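Local coordinates for protein glycosyltransferase (Streptomyces halstedii, PDB 3WAD) that belongs to the glycosyltransferases of the GT-B fold, built from two domains that each carry a parallel beta-sheet flanked by helices, at residues 55-60 with 103-108; 109-114 with 131-136; 226-231 with 394-399; 236-241 with 308-313. All coordinates share one frame; numbering follows the deposited sequence.

Interaction 1 (55-60 with 103-108); sequences NDLNIM and YEYMAD
Tyr105, on the last turn of helix 89-106, meets Leu57 of the loop that follows strand 49-52, while Glu104 just before it is held by a salt bridge to Lys187. The CG of Tyr105 is anti to the backbone N (chi1 -176°), which swings the ring toward the loop. Tyr105 CE2 lies 4.0 Å from Leu57 CD1, and the methyl group approaches the ring obliquely. Leu57 CD1 also sits 3.6 Å from Tyr105 O, against the end of the helix. One residue on, Met106 continues the apolar surface: Leu57 CD1 rests 3.9 Å from Met106 CA, and Ile59 CG2 comes within 4.4 Å of Met106 CG. Leu57 is thus the centre of the contact, with Ile59 at its margin. The carbonyl of Ala107 accepts from Lys187, the same lysine that pairs with Glu104. At Asp108 the chemistry turns polar. The carboxylate does not reach the loop directly; a water bridges the gap, accepting from Asn55 N at 2.7 Å and donating to Asp108 OD2 at 3.0 Å. Within the loop, Asp38 accepts from the backbone N of Leu57 (through OD1) and of Asn58 (through OD2), while Leu57 also packs on Phe8. A loop leaving a strand of the parallel sheet is thereby packed on a helix end, within the N-terminal Rossmann-like domain of a GT-B glycosyltransferase.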
loop_
_atom_site.group_PDB
_atom_site.type_symbol
_atom_site.label_atom_id
_atom_site.label_comp_id
_atom_site.label_asym_id
_atom_site.label_seq_id
_atom_site.Cartn_x
_atom_site.Cartn_y
_atom_site.Cartn_z
ATOM N N ASN B 55 -13.990 -5.498 -19.791
ATOM C CA ASN B 55 -15.265 -4.856 -19.380
ATOM C C ASN B 55 -15.531 -5.293 -17.974
ATOM O O ASN B 55 -14.896 -6.270 -17.549
ATOM C CB ASN B 55 -16.434 -5.267 -20.279
ATOM C CG ASN B 55 -16.178 -4.941 -21.793
ATOM O OD1 ASN B 55 -16.237 -5.828 -22.659
ATOM N ND2 ASN B 55 -15.910 -3.681 -22.095
ATOM N N ASP B 56 -16.396 -4.567 -17.250
ATOM C CA ASP B 56 -16.746 -4.947 -15.877
ATOM C C ASP B 56 -17.037 -6.448 -15.869
ATOM O O ASP B 56 -17.761 -6.957 -16.754
ATOM C CB ASP B 56 -18.024 -4.226 -15.379
ATOM C CG ASP B 56 -17.788 -2.709 -14.990
ATOM O OD1 ASP B 56 -16.660 -2.133 -15.093
ATOM O OD2 ASP B 56 -18.767 -2.075 -14.558
ATOM N N LEU B 57 -16.498 -7.147 -14.874
ATOM C CA LEU B 57 -16.806 -8.560 -14.691
ATOM C C LEU B 57 -18.145 -8.725 -13.973
ATOM O O LEU B 57 -18.971 -9.550 -14.386
ATOM C CB LEU B 57 -15.685 -9.323 -13.934
ATOM C CG LEU B 57 -15.942 -10.799 -13.588
ATOM C CD1 LEU B 57 -16.052 -11.543 -14.945
ATOM C CD2 LEU B 57 -14.803 -11.396 -12.729
ATOM N N ASN B 58 -18.328 -7.975 -12.884
ATOM C CA ASN B 58 -19.513 -8.078 -12.000
ATOM C C ASN B 58 -19.775 -9.471 -11.464
ATOM O O ASN B 58 -20.920 -9.899 -11.536
ATOM C CB ASN B 58 -20.740 -7.567 -12.769
ATOM C CG ASN B 58 -20.642 -6.093 -13.029
ATOM O OD1 ASN B 58 -20.784 -5.642 -14.162
ATOM N ND2 ASN B 58 -20.287 -5.321 -11.979
ATOM N N ILE B 59 -18.758 -10.154 -10.896
ATOM C CA ILE B 59 -18.820 -11.641 -10.704
ATOM C C ILE B 59 -19.815 -11.974 -9.632
ATOM O O ILE B 59 -20.086 -13.172 -9.386
ATOM C CB ILE B 59 -17.524 -12.436 -10.146
ATOM C CG1 ILE B 59 -16.456 -11.562 -9.480
ATOM C CG2 ILE B 59 -17.104 -13.646 -11.025
ATOM C CD1 ILE B 59 -16.688 -11.304 -7.995
ATOM N N MET B 60 -20.300 -10.943 -8.948
ATOM C CA MET B 60 -21.276 -11.176 -7.895
ATOM C C MET B 60 -22.772 -11.335 -8.315
ATOM O O MET B 60 -23.482 -12.159 -7.724
ATOM C CB MET B 60 -21.090 -10.177 -6.772
ATOM C CG MET B 60 -20.754 -10.863 -5.486
ATOM S SD MET B 60 -22.010 -10.382 -4.261
ATOM C CE MET B 60 -23.564 -11.152 -4.823
ATOM N N TYR B 103 -13.408 -20.068 -16.361
ATOM C CA TYR B 103 -12.251 -19.204 -16.153
ATOM C C TYR B 103 -12.118 -18.292 -17.358
ATOM O O TYR B 103 -11.688 -17.165 -17.225
ATOM C CB TYR B 103 -10.971 -20.000 -15.909
ATOM C CG TYR B 103 -10.925 -20.710 -14.534
ATOM C CD1 TYR B 103 -11.743 -20.286 -13.465
ATOM C CD2 TYR B 103 -10.055 -21.832 -14.320
ATOM C CE1 TYR B 103 -11.706 -20.929 -12.223
ATOM C CE2 TYR B 103 -10.026 -22.507 -13.046
ATOM C CZ TYR B 103 -10.830 -22.031 -12.007
ATOM O OH TYR B 103 -10.808 -22.659 -10.751
ATOM N N GLU B 104 -12.564 -18.779 -18.512
ATOM C CA GLU B 104 -12.621 -17.938 -19.675
ATOM C C GLU B 104 -13.531 -16.744 -19.453
ATOM O O GLU B 104 -13.163 -15.599 -19.802
ATOM C CB GLU B 104 -13.057 -18.702 -20.923
ATOM C CG GLU B 104 -13.229 -17.728 -22.134
ATOM C CD GLU B 104 -11.910 -17.218 -22.681
ATOM O OE1 GLU B 104 -10.778 -17.670 -22.265
ATOM O OE2 GLU B 104 -12.017 -16.293 -23.543
ATOM N N TYR B 105 -14.734 -17.026 -18.930
ATOM C CA TYR B 105 -15.699 -15.999 -18.541
ATOM C C TYR B 105 -15.069 -14.932 -17.607
ATOM O O TYR B 105 -15.364 -13.754 -17.730
ATOM C CB TYR B 105 -16.857 -16.685 -17.795
ATOM C CG TYR B 105 -17.960 -15.753 -17.428
ATOM C CD1 TYR B 105 -19.092 -15.622 -18.251
ATOM C CD2 TYR B 105 -17.897 -15.027 -16.250
ATOM C CE1 TYR B 105 -20.141 -14.759 -17.899
ATOM C CE2 TYR B 105 -18.920 -14.138 -15.897
ATOM C CZ TYR B 105 -20.022 -14.019 -16.726
ATOM O OH TYR B 105 -21.025 -13.209 -16.351
ATOM N N MET B 106 -14.254 -15.380 -16.665
ATOM C CA MET B 106 -13.601 -14.544 -15.662
ATOM C C MET B 106 -12.408 -13.725 -16.183
ATOM O O MET B 106 -11.985 -12.788 -15.478
ATOM C CB MET B 106 -13.117 -15.402 -14.464
ATOM C CG MET B 106 -14.267 -15.775 -13.577
ATOM S SD MET B 106 -13.880 -17.257 -12.624
ATOM C CE MET B 106 -12.414 -16.740 -11.727
ATOM N N ALA B 107 -11.838 -14.103 -17.340
ATOM C CA ALA B 107 -10.757 -13.342 -18.015
ATOM C C ALA B 107 -10.911 -13.513 -19.530
ATOM O O ALA B 107 -10.221 -14.328 -20.178
ATOM C CB ALA B 107 -9.334 -13.759 -17.512
ATOM N N ASP B 108 -11.860 -12.728 -20.023
ATOM C CA ASP B 108 -12.302 -12.510 -21.356
ATOM C C ASP B 108 -11.351 -12.411 -22.499
ATOM O O ASP B 108 -10.271 -11.979 -22.317
ATOM C CB ASP B 108 -12.988 -11.056 -21.395
ATOM C CG ASP B 108 -14.345 -11.256 -21.502
ATOM O OD1 ASP B 108 -14.442 -12.542 -21.576
ATOM O OD2 ASP B 108 -15.236 -10.398 -21.393
HETATM O O HOH W 1 -13.780 -8.185 -19.982
#

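Interaction 2 (109-114 with 131-136); sequences STMTAD and ALTYAG
Helix 109-122 and the start of helix 135-141 come close at Thr112 and Ala135, whose CA atoms are only 4.8 Å apart. Such proximity is possible because the residue facing helix 109-122 is an alanine: its CB points at the other backbone and meets both Met111 and Thr112. Met111 SD lies 3.7 Å from Ala135 CB. Thr112 OG1 lies 3.4 Å from Ala135 CB, a van der Waals contact. The Met111 chain leaves the helix with CG anti to the backbone N (chi1 -154°) and then bends at chi2 (-102°), which carries the terminal methyl past Ala135 to Thr133. There Met111 CE reaches Thr133 CG2 at 4.1 Å, the two side chains crossing at about a right angle. Thr133 turns its two branches to different uses: it gives CG2 to Met111, while its OG1 is hydrogen-bonded to Asp130 and to the backbone N of Phe8. In Thr112 a single atom does both, since the OG1 that touches Ala135 is also bonded to the carbonyl of Asp108, one turn back in the chain, and to Lys187. Met111 and Thr133 also pack on Thr6 of strand 2-6, so the contact lies over the end of the central sheet. The interface is therefore held by dispersion between small and flexible groups, and the buried hydroxyls find their polar partners outside it; this lets the two helices approach closely without leaving either threonine oxygen unpaired.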
loop_
_atom_site.group_PDB
_atom_site.type_symbol
_atom_site.label_atom_id
_atom_site.label_comp_id
_atom_site.label_asym_id
_atom_site.label_seq_id
_atom_site.Cartn_x
_atom_site.Cartn_y
_atom_site.Cartn_z
ATOM N N SER B 109 -11.854 -12.671 -23.701
ATOM C CA SER B 109 -11.063 -12.334 -24.910
ATOM C C SER B 109 -10.782 -10.816 -24.960
ATOM O O SER B 109 -9.682 -10.415 -25.386
ATOM C CB SER B 109 -11.772 -12.788 -26.165
ATOM O OG SER B 109 -12.860 -11.952 -26.373
ATOM N N THR B 110 -11.740 -9.991 -24.479
ATOM C CA THR B 110 -11.525 -8.537 -24.358
ATOM C C THR B 110 -10.480 -8.231 -23.270
ATOM O O THR B 110 -9.516 -7.497 -23.515
ATOM C CB THR B 110 -12.780 -7.769 -24.081
ATOM O OG1 THR B 110 -13.747 -8.020 -25.143
ATOM C CG2 THR B 110 -12.419 -6.217 -24.051
ATOM N N MET B 111 -10.659 -8.801 -22.076
ATOM C CA MET B 111 -9.691 -8.629 -20.992
ATOM C C MET B 111 -8.316 -9.096 -21.393
ATOM O O MET B 111 -7.315 -8.426 -21.105
ATOM C CB MET B 111 -10.201 -9.367 -19.748
ATOM C CG MET B 111 -9.721 -8.832 -18.495
ATOM S SD MET B 111 -8.498 -9.942 -18.086
ATOM C CE MET B 111 -8.222 -9.709 -16.348
ATOM N N THR B 112 -8.279 -10.265 -22.032
ATOM C CA THR B 112 -7.054 -10.861 -22.482
ATOM C C THR B 112 -6.396 -9.994 -23.585
ATOM O O THR B 112 -5.211 -9.723 -23.511
ATOM C CB THR B 112 -7.293 -12.347 -22.873
ATOM O OG1 THR B 112 -7.830 -13.070 -21.728
ATOM C CG2 THR B 112 -6.006 -13.052 -23.333
ATOM N N ALA B 113 -7.153 -9.554 -24.575
ATOM C CA ALA B 113 -6.568 -8.669 -25.620
ATOM C C ALA B 113 -6.022 -7.334 -24.994
ATOM O O ALA B 113 -4.799 -6.911 -25.200
ATOM C CB ALA B 113 -7.597 -8.481 -26.727
ATOM N N ASP B 114 -6.830 -6.726 -24.113
ATOM C CA ASP B 114 -6.330 -5.535 -23.384
ATOM C C ASP B 114 -5.121 -5.838 -22.610
ATOM O O ASP B 114 -4.209 -5.017 -22.579
ATOM C CB ASP B 114 -7.346 -4.896 -22.404
ATOM C CG ASP B 114 -8.492 -4.232 -23.114
ATOM O OD1 ASP B 114 -8.628 -4.468 -24.345
ATOM O OD2 ASP B 114 -9.286 -3.504 -22.443
ATOM N N ALA B 131 -4.056 -17.176 -9.562
ATOM C CA ALA B 131 -4.111 -18.514 -10.167
ATOM C C ALA B 131 -5.393 -18.776 -10.988
ATOM O O ALA B 131 -5.454 -19.698 -11.805
ATOM C CB ALA B 131 -3.889 -19.591 -9.102
ATOM N N LEU B 132 -6.424 -17.967 -10.755
ATOM C CA LEU B 132 -7.660 -18.078 -11.500
ATOM C C LEU B 132 -7.719 -17.124 -12.676
ATOM O O LEU B 132 -8.777 -17.028 -13.317
ATOM C CB LEU B 132 -8.855 -17.817 -10.563
ATOM C CG LEU B 132 -9.010 -18.857 -9.450
ATOM C CD1 LEU B 132 -10.430 -18.767 -8.769
ATOM C CD2 LEU B 132 -8.797 -20.263 -9.943
ATOM N N THR B 133 -6.642 -16.364 -12.925
ATOM C CA THR B 133 -6.729 -15.306 -13.935
ATOM C C THR B 133 -5.899 -15.608 -15.238
ATOM O O THR B 133 -4.779 -15.099 -15.401
ATOM C CB THR B 133 -6.282 -13.918 -13.279
ATOM O OG1 THR B 133 -7.100 -13.673 -12.110
ATOM C CG2 THR B 133 -6.530 -12.772 -14.287
ATOM N N TYR B 134 -6.461 -16.363 -16.148
ATOM C CA TYR B 134 -5.677 -16.948 -17.260
ATOM C C TYR B 134 -5.352 -16.000 -18.423
ATOM O O TYR B 134 -4.707 -16.400 -19.400
ATOM C CB TYR B 134 -6.309 -18.276 -17.765
ATOM C CG TYR B 134 -5.841 -19.454 -16.911
ATOM C CD1 TYR B 134 -6.488 -19.795 -15.698
ATOM C CD2 TYR B 134 -4.670 -20.145 -17.252
ATOM C CE1 TYR B 134 -6.019 -20.834 -14.911
ATOM C CE2 TYR B 134 -4.213 -21.177 -16.491
ATOM C CZ TYR B 134 -4.880 -21.520 -15.316
ATOM O OH TYR B 134 -4.343 -22.565 -14.582
ATOM N N ALA B 135 -5.783 -14.751 -18.349
ATOM C CA ALA B 135 -5.127 -13.743 -19.170
ATOM C C ALA B 135 -3.601 -13.532 -18.874
ATOM O O ALA B 135 -2.787 -13.289 -19.800
ATOM C CB ALA B 135 -5.915 -12.419 -19.056
ATOM N N GLY B 136 -3.218 -13.661 -17.593
ATOM C CA GLY B 136 -1.838 -13.531 -17.101
ATOM C C GLY B 136 -0.774 -14.222 -17.980
ATOM O O GLY B 136 0.148 -13.537 -18.530
#

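Interaction 3 (226-231 with 394-399); sequences HLPFNG and KEYDAL
Tyr396, near the end of helix 384-397, meets the loop 226-231 through its hydroxyl: Tyr396 OH donates a hydrogen bond to His226 O (2.7 Å). The C=O...OH angle is 134°, and the hydroxyl stands 45° out of the carbonyl plane, above it. Seen from the ring, the acceptor lies at the edge and in plane, with Tyr396 CE1 3.3 Å from His226 O. CG anti to the backbone N (chi1 159°) extends the ring from the helix toward the loop. This is the tight part of the contact, and all the residues that touch are buried. The contact joins the N-terminal and C-terminal family regions of this GT-B protein. The tyrosine therefore ties the chain that leaves the first sheet to helix 384-397; its ring also packs on Ile330 and Arg331 of helix 323-332. Farther along the loop the contact becomes thin. Pro228 CD stands 4.2 Å from Tyr396 OH, the proline and the tyrosine reaching toward each other from opposite directions, and Leu227 CA is 4.3 Å from Tyr396 OH. Leu227 itself points away from the helix and packs on Pro19 of its own chain and on Thr26 of the second subunit. Asp397 and Ala398 are exposed and take no part in the contact, although the carbonyl of Asp397 accepts from Arg225.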
loop_
_atom_site.group_PDB
_atom_site.type_symbol
_atom_site.label_atom_id
_atom_site.label_comp_id
_atom_site.label_asym_id
_atom_site.label_seq_id
_atom_site.Cartn_x
_atom_site.Cartn_y
_atom_site.Cartn_z
ATOM N N HIS B 226 3.225 -15.467 4.184
ATOM C CA HIS B 226 2.095 -14.755 3.619
ATOM C C HIS B 226 1.535 -13.718 4.542
ATOM O O HIS B 226 1.141 -14.001 5.652
ATOM C CB HIS B 226 1.006 -15.762 3.183
ATOM C CG HIS B 226 -0.147 -15.139 2.468
ATOM N ND1 HIS B 226 0.013 -14.187 1.475
ATOM C CD2 HIS B 226 -1.489 -15.311 2.632
ATOM C CE1 HIS B 226 -1.183 -13.849 1.013
ATOM N NE2 HIS B 226 -2.106 -14.505 1.706
ATOM N N LEU B 227 1.511 -12.492 4.063
ATOM C CA LEU B 227 0.909 -11.412 4.856
ATOM C C LEU B 227 -0.639 -11.258 4.440
ATOM O O LEU B 227 -0.956 -11.083 3.250
ATOM C CB LEU B 227 1.735 -10.107 4.786
ATOM C CG LEU B 227 1.537 -9.063 5.900
ATOM C CD1 LEU B 227 2.519 -7.959 5.657
ATOM C CD2 LEU B 227 0.110 -8.439 5.685
ATOM N N PRO B 228 -1.572 -11.477 5.417
ATOM C CA PRO B 228 -3.036 -11.379 5.200
ATOM C C PRO B 228 -3.440 -9.947 5.179
ATOM O O PRO B 228 -3.381 -9.285 6.195
ATOM C CB PRO B 228 -3.644 -12.086 6.414
ATOM C CG PRO B 228 -2.628 -12.261 7.407
ATOM C CD PRO B 228 -1.239 -11.864 6.794
ATOM N N PHE B 229 -3.716 -9.409 3.996
ATOM C CA PHE B 229 -4.135 -8.003 3.908
ATOM C C PHE B 229 -5.634 -7.996 4.214
ATOM O O PHE B 229 -6.432 -8.611 3.457
ATOM C CB PHE B 229 -3.892 -7.411 2.499
ATOM C CG PHE B 229 -4.395 -5.972 2.339
ATOM C CD1 PHE B 229 -3.945 -4.988 3.184
ATOM C CD2 PHE B 229 -5.284 -5.634 1.316
ATOM C CE1 PHE B 229 -4.377 -3.670 3.057
ATOM C CE2 PHE B 229 -5.742 -4.322 1.173
ATOM C CZ PHE B 229 -5.279 -3.318 2.071
ATOM N N ASN B 230 -6.002 -7.277 5.258
ATOM C CA ASN B 230 -7.395 -7.179 5.675
ATOM C C ASN B 230 -8.251 -6.049 5.063
ATOM O O ASN B 230 -9.485 -5.995 5.284
ATOM C CB ASN B 230 -7.468 -7.250 7.210
ATOM C CG ASN B 230 -6.788 -8.516 7.741
ATOM O OD1 ASN B 230 -6.866 -9.617 7.115
ATOM N ND2 ASN B 230 -6.060 -8.361 8.826
ATOM N N GLY B 231 -7.623 -5.174 4.261
ATOM C CA GLY B 231 -8.374 -4.114 3.545
ATOM C C GLY B 231 -8.294 -2.857 4.381
ATOM O O GLY B 231 -7.725 -2.876 5.441
ATOM N N LYS B 394 5.278 -19.914 15.116
ATOM C CA LYS B 394 6.746 -19.998 15.046
ATOM C C LYS B 394 7.267 -20.468 13.668
ATOM O O LYS B 394 8.136 -19.798 13.114
ATOM C CB LYS B 394 7.261 -20.830 16.255
ATOM C CG LYS B 394 8.700 -21.266 16.169
ATOM C CD LYS B 394 9.082 -22.231 17.358
ATOM C CE LYS B 394 10.572 -22.643 17.247
ATOM N NZ LYS B 394 11.371 -22.415 18.523
ATOM N N GLU B 395 6.732 -21.541 13.104
ATOM C CA GLU B 395 7.104 -22.041 11.813
ATOM C C GLU B 395 6.711 -21.112 10.650
ATOM O O GLU B 395 7.339 -21.109 9.571
ATOM C CB GLU B 395 6.425 -23.400 11.565
ATOM C CG GLU B 395 6.820 -24.504 12.592
ATOM C CD GLU B 395 5.930 -25.733 12.543
ATOM O OE1 GLU B 395 5.444 -26.100 11.468
ATOM O OE2 GLU B 395 5.724 -26.371 13.595
ATOM N N TYR B 396 5.617 -20.362 10.839
ATOM C CA TYR B 396 5.230 -19.351 9.857
ATOM C C TYR B 396 6.219 -18.162 9.932
ATOM O O TYR B 396 6.650 -17.635 8.889
ATOM C CB TYR B 396 3.785 -18.912 10.174
ATOM C CG TYR B 396 3.384 -17.542 9.607
ATOM C CD1 TYR B 396 2.769 -17.428 8.365
ATOM C CD2 TYR B 396 3.571 -16.414 10.335
ATOM C CE1 TYR B 396 2.374 -16.146 7.839
ATOM C CE2 TYR B 396 3.182 -15.149 9.838
ATOM C CZ TYR B 396 2.590 -15.034 8.620
ATOM O OH TYR B 396 2.193 -13.790 8.172
ATOM N N ASP B 397 6.539 -17.702 11.128
ATOM C CA ASP B 397 7.484 -16.550 11.258
ATOM C C ASP B 397 8.815 -16.782 10.547
ATOM O O ASP B 397 9.490 -15.831 10.153
ATOM C CB ASP B 397 7.786 -16.182 12.724
ATOM C CG ASP B 397 6.594 -15.461 13.433
ATOM O OD1 ASP B 397 5.712 -14.856 12.740
ATOM O OD2 ASP B 397 6.516 -15.528 14.700
ATOM N N ALA B 398 9.168 -18.048 10.404
ATOM C CA ALA B 398 10.452 -18.515 9.851
ATOM C C ALA B 398 10.360 -18.732 8.375
ATOM O O ALA B 398 11.371 -19.064 7.752
ATOM C CB ALA B 398 10.876 -19.849 10.559
ATOM N N LEU B 399 9.160 -18.587 7.777
ATOM C CA LEU B 399 9.093 -18.655 6.315
ATOM C C LEU B 399 9.733 -17.457 5.590
ATOM O O LEU B 399 9.964 -16.420 6.174
ATOM C CB LEU B 399 7.631 -18.852 5.832
ATOM C CG LEU B 399 6.963 -20.168 6.192
ATOM C CD1 LEU B 399 5.407 -20.063 5.844
ATOM C CD2 LEU B 399 7.627 -21.250 5.341
#

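Interaction 4 (236-241 with 308-313); sequences PDWLRE and HALLPS
An apolar contact between two short helices joins segment 236-241, where the chain passes from the first domain to the second, with segment 308-313 of the C-terminal domain. Leu239 is its centre, and its two methyl groups divide the work. Leu239 CD1 presses on Ala309 CB at 3.6 Å, whereas Leu239 CD2 lies 4.0 Å from Leu310 CA and 4.1 Å from Leu310 CD1. That branch of Leu310 extends from a CG anti to the backbone N (chi1 -178°) and is shared with Trp238: Trp238 CH2 comes to Leu310 CD1 at 4.3 Å, in the region of the ring edge. One face of the same indole is covered by Pro236 CG and Leu239 CG, both displaced toward the rim, so the ring is backed by its own segment while its edge meets the other. Ser313 folds back on Leu310: Ser313 OG donates to Leu310 O at 3.0 Å, in the carbonyl plane, with a C=O...OG angle of 152°, and Ser313 N donates to the same oxygen. Around the contact, Trp238 makes a cation-pi interaction with Arg300. Leu310 packs down on Arg247 and Cys249 of strand 247-251 and on Val281 of strand 279-283, while Trp238 also meets Val281; the helix pair thus lies against two neighbouring strands of the six-stranded parallel sheet, with helix 323-332 next to Leu311 and Pro312.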
loop_
_atom_site.group_PDB
_atom_site.type_symbol
_atom_site.label_atom_id
_atom_site.label_comp_id
_atom_site.label_asym_id
_atom_site.label_seq_id
_atom_site.Cartn_x
_atom_site.Cartn_y
_atom_site.Cartn_z
ATOM N N PRO B 236 -11.446 1.093 15.952
ATOM C CA PRO B 236 -12.557 1.678 16.727
ATOM C C PRO B 236 -12.159 1.930 18.184
ATOM O O PRO B 236 -11.191 1.332 18.694
ATOM C CB PRO B 236 -13.672 0.633 16.612
ATOM C CG PRO B 236 -12.941 -0.667 16.541
ATOM C CD PRO B 236 -11.644 -0.353 15.744
ATOM N N ASP B 237 -12.890 2.825 18.838
ATOM C CA ASP B 237 -12.563 3.220 20.192
ATOM C C ASP B 237 -12.506 2.007 21.096
ATOM O O ASP B 237 -11.622 1.852 21.921
ATOM C CB ASP B 237 -13.642 4.161 20.717
ATOM C CG ASP B 237 -13.341 5.625 20.433
ATOM O OD1 ASP B 237 -14.256 6.479 20.527
ATOM O OD2 ASP B 237 -12.181 5.941 20.131
ATOM N N TRP B 238 -13.459 1.122 20.930
ATOM C CA TRP B 238 -13.612 0.042 21.870
ATOM C C TRP B 238 -12.422 -0.945 21.819
ATOM O O TRP B 238 -12.038 -1.500 22.859
ATOM C CB TRP B 238 -14.982 -0.610 21.659
ATOM C CG TRP B 238 -15.103 -1.257 20.369
ATOM C CD1 TRP B 238 -15.735 -0.777 19.242
ATOM C CD2 TRP B 238 -14.556 -2.534 20.022
ATOM N NE1 TRP B 238 -15.618 -1.700 18.222
ATOM C CE2 TRP B 238 -14.896 -2.780 18.676
ATOM C CE3 TRP B 238 -13.814 -3.502 20.732
ATOM C CZ2 TRP B 238 -14.529 -3.948 18.023
ATOM C CZ3 TRP B 238 -13.446 -4.657 20.087
ATOM C CH2 TRP B 238 -13.810 -4.872 18.734
ATOM N N LEU B 239 -11.816 -1.129 20.631
ATOM C CA LEU B 239 -10.533 -1.857 20.496
ATOM C C LEU B 239 -9.350 -1.160 21.164
ATOM O O LEU B 239 -8.305 -1.766 21.399
ATOM C CB LEU B 239 -10.171 -2.122 19.035
ATOM C CG LEU B 239 -10.441 -3.521 18.490
ATOM C CD1 LEU B 239 -10.028 -3.641 17.067
ATOM C CD2 LEU B 239 -9.726 -4.538 19.330
ATOM N N ARG B 240 -9.485 0.117 21.462
ATOM C CA ARG B 240 -8.320 0.866 21.904
ATOM C C ARG B 240 -8.100 0.672 23.392
ATOM O O ARG B 240 -6.991 0.881 23.897
ATOM C CB ARG B 240 -8.421 2.348 21.498
ATOM C CG ARG B 240 -7.834 2.602 20.098
ATOM C CD ARG B 240 -8.746 3.464 19.176
ATOM N NE ARG B 240 -8.566 4.931 19.193
ATOM C CZ ARG B 240 -7.824 5.650 20.047
ATOM N NH1 ARG B 240 -7.142 5.091 21.047
ATOM N NH2 ARG B 240 -7.754 6.970 19.888
ATOM N N GLU B 241 -9.149 0.213 24.071
ATOM C CA GLU B 241 -9.160 0.058 25.519
ATOM C C GLU B 241 -8.541 -1.265 25.974
ATOM O O GLU B 241 -8.884 -2.335 25.460
ATOM C CB GLU B 241 -10.602 0.147 26.044
ATOM C CG GLU B 241 -11.462 1.275 25.411
ATOM C CD GLU B 241 -12.927 1.287 25.901
ATOM O OE1 GLU B 241 -13.289 0.449 26.760
ATOM O OE2 GLU B 241 -13.723 2.143 25.438
ATOM N N HIS B 308 -6.227 -8.026 12.420
ATOM C CA HIS B 308 -4.885 -7.824 12.929
ATOM C C HIS B 308 -4.970 -6.906 14.110
ATOM O O HIS B 308 -4.101 -6.979 14.913
ATOM C CB HIS B 308 -3.972 -7.224 11.873
ATOM C CG HIS B 308 -4.539 -5.993 11.236
ATOM N ND1 HIS B 308 -4.108 -4.719 11.545
ATOM C CD2 HIS B 308 -5.516 -5.849 10.309
ATOM C CE1 HIS B 308 -4.802 -3.836 10.836
ATOM N NE2 HIS B 308 -5.662 -4.500 10.076
ATOM N N ALA B 309 -6.006 -6.059 14.272
ATOM C CA ALA B 309 -6.066 -5.269 15.577
ATOM C C ALA B 309 -6.708 -6.056 16.697
ATOM O O ALA B 309 -6.297 -5.938 17.875
ATOM C CB ALA B 309 -6.772 -3.928 15.451
ATOM N N LEU B 310 -7.675 -6.889 16.301
ATOM C CA LEU B 310 -8.445 -7.734 17.232
ATOM C C LEU B 310 -7.668 -8.993 17.697
ATOM O O LEU B 310 -7.559 -9.248 18.894
ATOM C CB LEU B 310 -9.816 -8.141 16.597
ATOM C CG LEU B 310 -10.764 -8.993 17.476
ATOM C CD1 LEU B 310 -11.166 -8.321 18.802
ATOM C CD2 LEU B 310 -12.024 -9.324 16.655
ATOM N N LEU B 311 -7.171 -9.795 16.765
ATOM C CA LEU B 311 -6.678 -11.117 17.145
ATOM C C LEU B 311 -5.566 -11.176 18.211
ATOM O O LEU B 311 -5.500 -12.148 18.913
ATOM C CB LEU B 311 -6.297 -11.975 15.929
ATOM C CG LEU B 311 -7.459 -12.455 15.073
ATOM C CD1 LEU B 311 -6.849 -13.215 13.977
ATOM C CD2 LEU B 311 -8.439 -13.357 15.903
ATOM N N PRO B 312 -4.653 -10.167 18.303
ATOM C CA PRO B 312 -3.626 -10.218 19.404
ATOM C C PRO B 312 -4.201 -10.371 20.830
ATOM O O PRO B 312 -3.510 -10.836 21.752
ATOM C CB PRO B 312 -2.926 -8.876 19.267
ATOM C CG PRO B 312 -3.034 -8.598 17.768
ATOM C CD PRO B 312 -4.438 -8.981 17.446
ATOM N N SER B 313 -5.447 -9.968 21.018
ATOM C CA SER B 313 -6.082 -10.130 22.297
ATOM C C SER B 313 -7.096 -11.303 22.363
ATOM O O SER B 313 -7.841 -11.375 23.316
ATOM C CB SER B 313 -6.772 -8.809 22.674
ATOM O OG SER B 313 -7.885 -8.542 21.834
#

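Overall arrangement
Interactions 1 and 2 form one continuous patch of the N-terminal domain, their centres about 9 Å apart. Helix 89-106 leads directly into helix 109-122, and Ala107 O approaches Thr112 OG1 at 3.1 Å; Lys187 serves both contacts. Interactions 3 and 4 lie elsewhere, joining the N-terminal and C-terminal parts of the chain, with centres about 19 Å apart and a touch between Asn230 and His308. Interaction 4 is nested in the chain loop closed by interaction 3. Both reach the second subunit, as does interaction 2, whose Asp114 packs on Arg240 of that subunit. Interactions 1 and 3 (centres about 29 Å apart) and 2 and 4 (about 39 Å) lie on opposite sides of the chain's centre.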